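Local coordinates for putative aspartyl-tRNA synthetase (Leishmania major, PDB 6OD8), which probably joins L-aspartate to tRNA(Asp) at the expense of ATP, as a class II aminoacyl-tRNA synthetase, at residues 445-451 with 470-476; 328-332 with 398-402; 142-148 with 168-174. All blocks are in the same frame, centred on the assembly; numbering follows the deposited sequence.

In the fold
From the N terminus, the chain first closes interaction 3, where 168-174 turns back on 142-148 within the OB-fold domain. Interaction 2 follows, a loop of 65 residues bringing 398-402 against helix 325-342; interaction 1 closes last, pairing 445-451 with 470-476 across an 18-residue loop without helix or strand. The three loops run in series, neither nested nor crossed. Interactions 1 and 2 adjoin in the catalytic domain, their centres about 9 Å apart: strands 400-403 and 445-449 are neighbours in the large sheet, and helix 325-342 covers one face of both. Interaction 3 lies across the chain's centre, about 57 Å from interaction 1, centre to centre.

Interaction 1. Residues 445-451 with 470-476; sequences FFISDRF and TNSYDMF. With EDO (1,2-ethanediol), chain E.
Just past the end of its strand, Phe451 meets an acid with its ring: the carboxylate of Asp474 lies across the rim, OD1 over one face and OD2 3.4 Å from Phe451 CZ, with the ring and carboxylate planes 39° apart. Asp474 is also held by a salt bridge to Arg456, which probably offsets its charge, and by a hydrogen bond with Ser484, while Arg456 makes a cation-pi contact with Phe451. The backbone oxygen of the same phenylalanine is gripped twice from Thr470, by the backbone N and by OG1; the hydroxyl, at 2.8 Å from Phe451 O, comes from above the carbonyl plane. Ser472 OG donates in turn to Thr470 OG1 at 2.6 Å, which helps to fix that hydroxyl.

Between the strands proper the ladder is regular and antiparallel. Phe446 faces Phe476 and Ser448 faces Asp474 in hydrogen-bonded pairs; just beyond the strand, Arg450 N adds a short bond, 2.7 Å to Ser472 O. On the Phe446 side, Phe476 CD2 sits over the rim of the Phe446 ring, 3.6 Å from CZ; the planes are only 15° apart but slid so far that the rings scarcely overlap. With CG of Phe446 between its backbone N and carbonyl carbon (chi1 78°), the ring leans across toward the partner strand.

The other face is where Ile447 CG2 meets Met475 CG at 3.6 Å, and the Met475 sulfur lies 3.7 Å from Phe445 CZ in an oblique Met-aromatic contact. Asp449, also on this face, is bound by the hydroxyls of Tyr324 and Tyr325, and Met475 packs against helix 325-342. This is an antiparallel strand pair inside the large mixed sheet of the class II synthetase catalytic domain.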
loop_
_atom_site.group_PDB
_atom_site.type_symbol
_atom_site.label_atom_id
_atom_site.label_comp_id
_atom_site.label_asym_id
_atom_site.label_seq_id
_atom_site.Cartn_x
_atom_site.Cartn_y
_atom_site.Cartn_z
ATOM N N PHE A 445 -20.406 13.017 -10.465
ATOM C CA PHE A 445 -20.244 12.031 -9.402
ATOM C C PHE A 445 -21.556 11.869 -8.651
ATOM O O PHE A 445 -22.141 12.865 -8.224
ATOM C CB PHE A 445 -19.158 12.470 -8.417
ATOM C CG PHE A 445 -18.825 11.424 -7.375
ATOM C CD1 PHE A 445 -17.802 10.516 -7.595
ATOM C CD2 PHE A 445 -19.551 11.330 -6.200
ATOM C CE1 PHE A 445 -17.487 9.545 -6.651
ATOM C CE2 PHE A 445 -19.243 10.354 -5.262
ATOM C CZ PHE A 445 -18.218 9.464 -5.488
ATOM N N PHE A 446 -22.001 10.632 -8.444
ATOM C CA PHE A 446 -23.236 10.442 -7.687
ATOM C C PHE A 446 -23.314 8.996 -7.219
ATOM O O PHE A 446 -22.616 8.111 -7.727
ATOM C CB PHE A 446 -24.476 10.840 -8.497
ATOM C CG PHE A 446 -24.907 9.818 -9.525
ATOM C CD1 PHE A 446 -25.885 8.890 -9.221
ATOM C CD2 PHE A 446 -24.326 9.789 -10.792
ATOM C CE1 PHE A 446 -26.302 7.942 -10.166
ATOM C CE2 PHE A 446 -24.705 8.829 -11.721
ATOM C CZ PHE A 446 -25.698 7.919 -11.412
ATOM N N ILE A 447 -24.141 8.763 -6.210
ATOM C CA ILE A 447 -24.371 7.392 -5.776
ATOM C C ILE A 447 -25.830 7.037 -6.033
ATOM O O ILE A 447 -26.708 7.894 -5.928
ATOM C CB ILE A 447 -23.969 7.171 -4.300
ATOM C CG1 ILE A 447 -25.046 7.657 -3.347
ATOM C CG2 ILE A 447 -22.665 7.889 -4.001
ATOM C CD1 ILE A 447 -26.003 6.567 -2.873
ATOM N N SER A 448 -26.066 5.774 -6.407
ATOM C CA SER A 448 -27.389 5.187 -6.557
ATOM C C SER A 448 -27.585 4.233 -5.394
ATOM O O SER A 448 -26.790 3.308 -5.216
ATOM C CB SER A 448 -27.534 4.433 -7.883
ATOM O OG SER A 448 -28.854 3.869 -8.010
ATOM N N ASP A 449 -28.665 4.444 -4.639
ATOM C CA ASP A 449 -28.892 3.838 -3.337
ATOM C C ASP A 449 -29.952 2.737 -3.411
ATOM O O ASP A 449 -31.008 2.928 -4.020
ATOM C CB ASP A 449 -29.327 4.935 -2.359
ATOM C CG ASP A 449 -29.424 4.448 -0.959
ATOM O OD1 ASP A 449 -28.596 3.587 -0.594
ATOM O OD2 ASP A 449 -30.324 4.923 -0.222
ATOM N N ARG A 450 -29.664 1.593 -2.775
ATOM C CA ARG A 450 -30.587 0.473 -2.568
ATOM C C ARG A 450 -30.764 -0.369 -3.824
ATOM O O ARG A 450 -31.836 -0.357 -4.448
ATOM C CB ARG A 450 -31.956 0.957 -2.079
ATOM C CG ARG A 450 -32.131 1.002 -0.590
ATOM C CD ARG A 450 -33.612 1.125 -0.227
ATOM N NE ARG A 450 -33.822 0.965 1.210
ATOM C CZ ARG A 450 -34.915 0.440 1.754
ATOM N NH1 ARG A 450 -35.905 0.019 0.976
ATOM N NH2 ARG A 450 -35.014 0.330 3.075
ATOM N N PHE A 451 -29.747 -1.148 -4.167
ATOM C CA PHE A 451 -29.785 -1.918 -5.404
ATOM C C PHE A 451 -30.678 -3.145 -5.265
ATOM O O PHE A 451 -30.865 -3.658 -4.157
ATOM C CB PHE A 451 -28.379 -2.359 -5.801
ATOM C CG PHE A 451 -27.734 -1.446 -6.789
ATOM C CD1 PHE A 451 -27.409 -1.889 -8.059
ATOM C CD2 PHE A 451 -27.487 -0.130 -6.451
ATOM C CE1 PHE A 451 -26.809 -1.031 -8.991
ATOM C CE2 PHE A 451 -26.905 0.725 -7.357
ATOM C CZ PHE A 451 -26.569 0.278 -8.637
ATOM N N THR A 470 -31.567 -4.266 -1.461
ATOM C CA THR A 470 -30.477 -4.539 -0.535
ATOM C C THR A 470 -29.964 -3.243 0.065
ATOM O O THR A 470 -30.176 -2.143 -0.463
ATOM C CB THR A 470 -29.311 -5.266 -1.226
ATOM O OG1 THR A 470 -28.878 -4.486 -2.353
ATOM C CG2 THR A 470 -29.755 -6.656 -1.696
ATOM N N ASN A 471 -29.287 -3.405 1.198
ATOM C CA ASN A 471 -28.618 -2.314 1.891
ATOM C C ASN A 471 -27.278 -2.068 1.204
ATOM O O ASN A 471 -26.214 -2.374 1.738
ATOM C CB ASN A 471 -28.414 -2.677 3.355
ATOM C CG ASN A 471 -29.710 -2.783 4.113
ATOM O OD1 ASN A 471 -30.708 -2.185 3.719
ATOM N ND2 ASN A 471 -29.700 -3.533 5.220
ATOM N N SER A 472 -27.347 -1.489 0.004
ATOM C CA SER A 472 -26.155 -1.387 -0.836
ATOM C C SER A 472 -26.273 -0.174 -1.749
ATOM O O SER A 472 -27.363 0.350 -1.962
ATOM C CB SER A 472 -25.970 -2.650 -1.677
ATOM O OG SER A 472 -26.996 -2.756 -2.642
ATOM N N TYR A 473 -25.139 0.257 -2.306
ATOM C CA TYR A 473 -25.141 1.386 -3.233
ATOM C C TYR A 473 -24.013 1.199 -4.244
ATOM O O TYR A 473 -23.057 0.451 -4.013
ATOM C CB TYR A 473 -24.978 2.733 -2.489
ATOM C CG TYR A 473 -23.611 2.828 -1.857
ATOM C CD1 TYR A 473 -22.506 3.278 -2.592
ATOM C CD2 TYR A 473 -23.404 2.405 -0.549
ATOM C CE1 TYR A 473 -21.226 3.309 -2.035
ATOM C CE2 TYR A 473 -22.130 2.439 0.030
ATOM C CZ TYR A 473 -21.050 2.888 -0.716
ATOM O OH TYR A 473 -19.799 2.906 -0.141
ATOM N N ASP A 474 -24.116 1.921 -5.359
ATOM C CA ASP A 474 -23.023 2.072 -6.311
ATOM C C ASP A 474 -22.675 3.551 -6.414
ATOM O O ASP A 474 -23.556 4.409 -6.332
ATOM C CB ASP A 474 -23.401 1.578 -7.719
ATOM C CG ASP A 474 -23.135 0.095 -7.939
ATOM O OD1 ASP A 474 -22.847 -0.636 -6.967
ATOM O OD2 ASP A 474 -23.238 -0.332 -9.114
ATOM N N MET A 475 -21.394 3.836 -6.625
ATOM C CA MET A 475 -20.919 5.162 -6.991
ATOM C C MET A 475 -20.483 5.202 -8.445
ATOM O O MET A 475 -19.886 4.255 -8.962
ATOM C CB MET A 475 -19.721 5.610 -6.147
ATOM C CG MET A 475 -19.987 5.649 -4.678
ATOM S SD MET A 475 -18.494 6.154 -3.776
ATOM C CE MET A 475 -19.247 7.017 -2.397
ATOM N N PHE A 476 -20.718 6.348 -9.075
ATOM C CA PHE A 476 -20.441 6.541 -10.487
ATOM C C PHE A 476 -19.581 7.786 -10.675
ATOM O O PHE A 476 -19.819 8.825 -10.045
ATOM C CB PHE A 476 -21.747 6.679 -11.298
ATOM C CG PHE A 476 -22.642 5.460 -11.225
ATOM C CD1 PHE A 476 -22.560 4.469 -12.194
ATOM C CD2 PHE A 476 -23.555 5.306 -10.187
ATOM C CE1 PHE A 476 -23.359 3.335 -12.124
ATOM C CE2 PHE A 476 -24.362 4.170 -10.108
ATOM C CZ PHE A 476 -24.282 3.190 -11.087
HETATM C C1 EDO E . -31.249 8.071 -1.420
HETATM O O1 EDO E . -30.151 8.126 -0.507
HETATM C C2 EDO E . -31.480 9.449 -2.038
HETATM O O2 EDO E . -32.374 10.224 -1.232
HETATM O O HOH W 1 -32.180 0.085 4.604
#

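Interaction 2. Residues 328-332 with 398-402; sequences LDVAE and RMLRI. With EDO (1,2-ethanediol), chain H.
Met399 and, from strand 400-403, Arg401 reach to helix 325-342, which packs across one face of the class II catalytic sheet, and the contact centres on a buried salt-bridge network. Met399 comes first: its side chain, bent at its far end (chi3 78°), brings SD 3.3 Å from the backbone oxygen of Glu332. Its own carbonyl oxygen is linked to Glu332 OE1 through a water that donates to both.

Two residues on, Arg401 carries the load; its chain, extended from CG to NE, takes the guanidinium across to the carboxylates of the helix. It grips Glu332 side-on, NE to OE2 and NH2 to OE1, both 2.8 Å; the carboxylate is turned 52° from the guanidinium, so NH2 meets OE1 from above the carboxylate plane. NH2 also serves Asp329 OD1, while a second water joins that oxygen to NH1. The shared arginine probably favours the ionised form of both carboxylates. Asp329 OD2 is bound by Tyr68 of the second subunit, tying the network to the dimer.

Over the centre of the guanidinium, one face is covered by a methyl group: Leu328 CD2 stands 3.5 Å from Arg401 CZ.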
loop_
_atom_site.group_PDB
_atom_site.type_symbol
_atom_site.label_atom_id
_atom_site.label_comp_id
_atom_site.label_asym_id
_atom_site.label_seq_id
_atom_site.Cartn_x
_atom_site.Cartn_y
_atom_site.Cartn_z
ATOM N N LEU A 328 -21.391 4.553 3.619
ATOM C CA LEU A 328 -21.505 5.525 2.552
ATOM C C LEU A 328 -20.996 6.894 2.994
ATOM O O LEU A 328 -20.363 7.610 2.208
ATOM C CB LEU A 328 -22.978 5.579 2.099
ATOM C CG LEU A 328 -23.336 6.624 1.061
ATOM C CD1 LEU A 328 -22.512 6.367 -0.211
ATOM C CD2 LEU A 328 -24.848 6.545 0.785
ATOM N N ASP A 329 -21.248 7.269 4.252
ATOM C CA ASP A 329 -20.696 8.511 4.789
ATOM C C ASP A 329 -19.171 8.532 4.669
ATOM O O ASP A 329 -18.580 9.538 4.252
ATOM C CB ASP A 329 -21.106 8.689 6.259
ATOM C CG ASP A 329 -22.574 9.054 6.449
ATOM O OD1 ASP A 329 -23.280 9.365 5.467
ATOM O OD2 ASP A 329 -23.032 9.010 7.618
ATOM N N VAL A 330 -18.513 7.429 5.053
ATOM C CA VAL A 330 -17.052 7.355 4.968
ATOM C C VAL A 330 -16.597 7.401 3.517
ATOM O O VAL A 330 -15.672 8.133 3.167
ATOM C CB VAL A 330 -16.537 6.094 5.691
ATOM C CG1 VAL A 330 -15.101 5.752 5.287
ATOM C CG2 VAL A 330 -16.622 6.322 7.224
ATOM N N ALA A 331 -17.255 6.628 2.651
ATOM C CA ALA A 331 -16.869 6.563 1.239
ATOM C C ALA A 331 -16.968 7.929 0.567
ATOM O O ALA A 331 -16.095 8.303 -0.224
ATOM C CB ALA A 331 -17.753 5.539 0.521
ATOM N N GLU A 332 -18.035 8.686 0.855
ATOM C CA GLU A 332 -18.174 10.007 0.242
ATOM C C GLU A 332 -17.126 10.977 0.770
ATOM O O GLU A 332 -16.585 11.796 0.009
ATOM C CB GLU A 332 -19.573 10.572 0.498
ATOM C CG GLU A 332 -20.660 9.909 -0.317
ATOM C CD GLU A 332 -22.045 10.404 0.068
ATOM O OE1 GLU A 332 -22.164 11.058 1.128
ATOM O OE2 GLU A 332 -23.015 10.145 -0.682
ATOM N N ARG A 398 -21.689 18.081 -0.409
ATOM C CA ARG A 398 -22.741 18.289 -1.426
ATOM C C ARG A 398 -22.735 17.183 -2.488
ATOM O O ARG A 398 -22.866 17.435 -3.695
ATOM C CB ARG A 398 -22.604 19.674 -2.074
ATOM C CG ARG A 398 -22.705 20.837 -1.073
ATOM C CD ARG A 398 -22.766 22.208 -1.765
ATOM N NE ARG A 398 -21.571 22.546 -2.554
ATOM C CZ ARG A 398 -20.431 22.987 -2.028
ATOM N NH1 ARG A 398 -20.329 23.122 -0.711
ATOM N NH2 ARG A 398 -19.395 23.297 -2.808
ATOM N N MET A 399 -22.613 15.939 -2.035
ATOM C CA MET A 399 -22.472 14.800 -2.935
ATOM C C MET A 399 -23.808 14.085 -3.110
ATOM O O MET A 399 -24.436 13.667 -2.126
ATOM C CB MET A 399 -21.374 13.865 -2.425
ATOM C CG MET A 399 -20.008 14.531 -2.626
ATOM S SD MET A 399 -18.633 13.704 -1.771
ATOM C CE MET A 399 -18.374 12.365 -2.862
ATOM N N LEU A 400 -24.214 13.933 -4.374
ATOM C CA LEU A 400 -25.577 13.539 -4.739
ATOM C C LEU A 400 -25.853 12.050 -4.513
ATOM O O LEU A 400 -25.074 11.189 -4.926
ATOM C CB LEU A 400 -25.823 13.885 -6.208
ATOM C CG LEU A 400 -27.218 13.643 -6.755
ATOM C CD1 LEU A 400 -28.092 14.707 -6.130
ATOM C CD2 LEU A 400 -27.182 13.781 -8.274
ATOM N N ARG A 401 -26.998 11.759 -3.890
ATOM C CA ARG A 401 -27.511 10.409 -3.679
ATOM C C ARG A 401 -28.899 10.358 -4.296
ATOM O O ARG A 401 -29.698 11.261 -4.051
ATOM C CB ARG A 401 -27.618 10.070 -2.186
ATOM C CG ARG A 401 -26.345 10.225 -1.388
ATOM C CD ARG A 401 -26.570 9.828 0.066
ATOM N NE ARG A 401 -25.361 10.007 0.874
ATOM C CZ ARG A 401 -25.282 9.713 2.169
ATOM N NH1 ARG A 401 -26.342 9.214 2.801
ATOM N NH2 ARG A 401 -24.144 9.923 2.830
ATOM N N ILE A 402 -29.172 9.336 -5.114
ATOM C CA ILE A 402 -30.498 9.107 -5.685
ATOM C C ILE A 402 -30.852 7.655 -5.409
ATOM O O ILE A 402 -30.048 6.755 -5.671
ATOM C CB ILE A 402 -30.567 9.404 -7.200
ATOM C CG1 ILE A 402 -30.097 10.831 -7.498
ATOM C CG2 ILE A 402 -32.010 9.223 -7.738
ATOM C CD1 ILE A 402 -30.067 11.162 -8.985
HETATM C C1 EDO H . -20.108 13.133 2.784
HETATM O O1 EDO H . -19.373 14.201 3.407
HETATM C C2 EDO H . -20.887 12.321 3.809
HETATM O O2 EDO H . -20.085 12.120 4.978
HETATM O O HOH W 2 -26.036 9.337 5.645
HETATM O O HOH W 3 -23.718 13.283 0.297
#

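Interaction 3. Residues 142-148 with 168-174; sequences IVDVEAT and VKKIHTV
An antiparallel strand pair interrupted by a classic beta bulge joins 142-148 to 168-174 in the curled sheet of the OB-fold domain. Lys169 and Lys170 both stand opposite Glu146, whose backbone oxygen accepts from each: 2.8 Å from Lys169 N and 3.2 Å from Lys170 N. The extra residue shifts the register by one, so that Ala147 pairs with Val168 after Glu146 has paired with Lys170.

On the face bearing Glu146, its side chain and that of Lys170 run side by side. In one of two conformers of Glu146, OE1 comes 3.1 Å from Lys170 NZ, so this salt bridge is probably only partly populated. Farther along, a water links Asp144 O with His172 ND1, while His172 NE2 is hydrogen-bonded to the backbone oxygen of Lys54. The carboxylate of Asp144 pairs with Arg92, and its OD2 touches Val174 CG2 at 3.5 Å.

The opposite face is mainly apolar. Val145 and Ile171 point the same way; in one of two conformers of Val145, its CG2 lies 3.7 Å from Ile171 CG1 and its other branch is turned to Val168 CG1.

This face looks into the OB barrel: Val143 and Val145 meet Leu109 of strand 104-111, and Val168 and Ile171 pack on helix 128-136, while strand 88-100 pairs with the other edge of strand 142-151.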
loop_
_atom_site.group_PDB
_atom_site.type_symbol
_atom_site.label_atom_id
_atom_site.label_comp_id
_atom_site.label_asym_id
_atom_site.label_seq_id
_atom_site.Cartn_x
_atom_site.Cartn_y
_atom_site.Cartn_z
ATOM N N ILE A 142 22.002 9.765 -21.710
ATOM C CA ILE A 142 22.086 10.558 -20.495
ATOM C C ILE A 142 23.485 11.157 -20.427
ATOM O O ILE A 142 24.483 10.456 -20.620
ATOM C CB ILE A 142 21.761 9.713 -19.256
ATOM C CG1 ILE A 142 20.284 9.303 -19.299
ATOM C CG2 ILE A 142 22.068 10.500 -17.998
ATOM C CD1 ILE A 142 19.911 8.269 -18.268
ATOM N N VAL A 143 23.552 12.471 -20.195
ATOM C CA VAL A 143 24.821 13.193 -20.227
ATOM C C VAL A 143 25.049 13.894 -18.896
ATOM O O VAL A 143 24.100 14.276 -18.212
ATOM C CB VAL A 143 24.871 14.222 -21.381
ATOM C CG1 VAL A 143 24.950 13.534 -22.735
ATOM C CG2 VAL A 143 23.683 15.185 -21.310
ATOM N N ASP A 144 26.326 14.045 -18.524
ATOM C CA ASP A 144 26.749 14.961 -17.475
ATOM C C ASP A 144 27.278 16.199 -18.175
ATOM O O ASP A 144 28.227 16.103 -18.955
ATOM C CB ASP A 144 27.856 14.360 -16.604
ATOM C CG ASP A 144 27.330 13.489 -15.488
ATOM O OD1 ASP A 144 26.149 13.631 -15.111
ATOM O OD2 ASP A 144 28.113 12.665 -14.975
ATOM N N VAL A 145 26.675 17.349 -17.916
ATOM C CA VAL A 145 27.073 18.603 -18.546
ATOM C C VAL A 145 27.537 19.561 -17.459
ATOM O O VAL A 145 26.883 19.681 -16.416
ATOM C CB VAL A 145 25.916 19.207 -19.363
ATOM C CG1 VAL A 145 26.261 20.600 -19.853
ATOM C CG2 VAL A 145 25.575 18.301 -20.536
ATOM N N GLU A 146 28.682 20.203 -17.682
ATOM C CA GLU A 146 29.103 21.369 -16.921
ATOM C C GLU A 146 28.738 22.596 -17.748
ATOM O O GLU A 146 29.197 22.726 -18.885
ATOM C CB GLU A 146 30.607 21.317 -16.644
ATOM C CG GLU A 146 31.186 22.582 -16.073
ATOM C CD GLU A 146 32.636 22.421 -15.631
ATOM O OE1 GLU A 146 33.538 22.946 -16.320
ATOM O OE2 GLU A 146 32.866 21.762 -14.591
ATOM N N ALA A 147 27.900 23.476 -17.199
ATOM C CA ALA A 147 27.382 24.565 -18.020
ATOM C C ALA A 147 27.012 25.759 -17.162
ATOM O O ALA A 147 26.571 25.602 -16.021
ATOM C CB ALA A 147 26.148 24.129 -18.821
ATOM N N THR A 148 27.142 26.950 -17.753
ATOM C CA THR A 148 26.747 28.188 -17.099
ATOM C C THR A 148 25.264 28.472 -17.329
ATOM O O THR A 148 24.767 28.376 -18.460
ATOM C CB THR A 148 27.598 29.352 -17.594
ATOM O OG1 THR A 148 28.983 28.992 -17.492
ATOM C CG2 THR A 148 27.361 30.585 -16.720
ATOM N N VAL A 168 27.330 25.404 -22.506
ATOM C CA VAL A 168 28.014 24.158 -22.156
ATOM C C VAL A 168 29.525 24.338 -22.217
ATOM O O VAL A 168 30.074 24.745 -23.249
ATOM C CB VAL A 168 27.573 23.025 -23.092
ATOM C CG1 VAL A 168 28.323 21.741 -22.755
ATOM C CG2 VAL A 168 26.053 22.838 -23.021
ATOM N N LYS A 169 30.203 23.980 -21.127
ATOM C CA LYS A 169 31.666 23.982 -21.053
ATOM C C LYS A 169 32.276 22.586 -21.140
ATOM O O LYS A 169 33.399 22.433 -21.624
ATOM C CB LYS A 169 32.128 24.627 -19.739
ATOM C CG LYS A 169 31.411 25.910 -19.348
ATOM C CD LYS A 169 31.490 26.955 -20.442
ATOM C CE LYS A 169 31.111 28.329 -19.913
ATOM N NZ LYS A 169 31.073 29.364 -20.982
ATOM N N LYS A 170 31.566 21.570 -20.660
ATOM C CA LYS A 170 31.991 20.180 -20.689
ATOM C C LYS A 170 30.754 19.317 -20.862
ATOM O O LYS A 170 29.683 19.644 -20.340
ATOM C CB LYS A 170 32.702 19.733 -19.392
ATOM C CG LYS A 170 34.057 20.361 -19.127
ATOM C CD LYS A 170 34.655 19.761 -17.850
ATOM C CE LYS A 170 36.083 20.273 -17.590
ATOM N NZ LYS A 170 36.105 21.763 -17.584
ATOM N N ILE A 171 30.903 18.212 -21.586
ATOM C CA ILE A 171 29.784 17.288 -21.727
ATOM C C ILE A 171 30.306 15.870 -21.938
ATOM O O ILE A 171 31.076 15.611 -22.868
ATOM C CB ILE A 171 28.840 17.718 -22.873
ATOM C CG1 ILE A 171 27.734 16.675 -23.046
ATOM C CG2 ILE A 171 29.595 17.938 -24.211
ATOM C CD1 ILE A 171 26.549 17.146 -23.929
ATOM N N HIS A 172 29.896 14.942 -21.084
ATOM C CA HIS A 172 30.226 13.532 -21.270
ATOM C C HIS A 172 28.962 12.694 -21.186
ATOM O O HIS A 172 28.052 13.005 -20.407
ATOM C CB HIS A 172 31.231 13.016 -20.232
ATOM C CG HIS A 172 32.548 13.731 -20.240
ATOM N ND1 HIS A 172 32.716 14.983 -19.687
ATOM C CD2 HIS A 172 33.759 13.364 -20.724
ATOM C CE1 HIS A 172 33.977 15.357 -19.829
ATOM N NE2 HIS A 172 34.633 14.389 -20.444
ATOM N N THR A 173 28.898 11.630 -21.992
ATOM C CA THR A 173 27.792 10.695 -21.873
ATOM C C THR A 173 27.989 9.820 -20.643
ATOM O O THR A 173 29.083 9.316 -20.384
ATOM C CB THR A 173 27.628 9.816 -23.118
ATOM O OG1 THR A 173 28.882 9.248 -23.485
ATOM C CG2 THR A 173 27.021 10.626 -24.315
ATOM N N VAL A 174 26.916 9.667 -19.887
ATOM C CA VAL A 174 26.862 8.719 -18.782
ATOM C C VAL A 174 26.482 7.335 -19.299
ATOM O O VAL A 174 27.196 6.356 -19.070
ATOM C CB VAL A 174 25.872 9.232 -17.718
ATOM C CG1 VAL A 174 25.660 8.207 -16.599
ATOM C CG2 VAL A 174 26.361 10.569 -17.145
HETATM O O HOH W 4 30.958 16.534 -18.016
#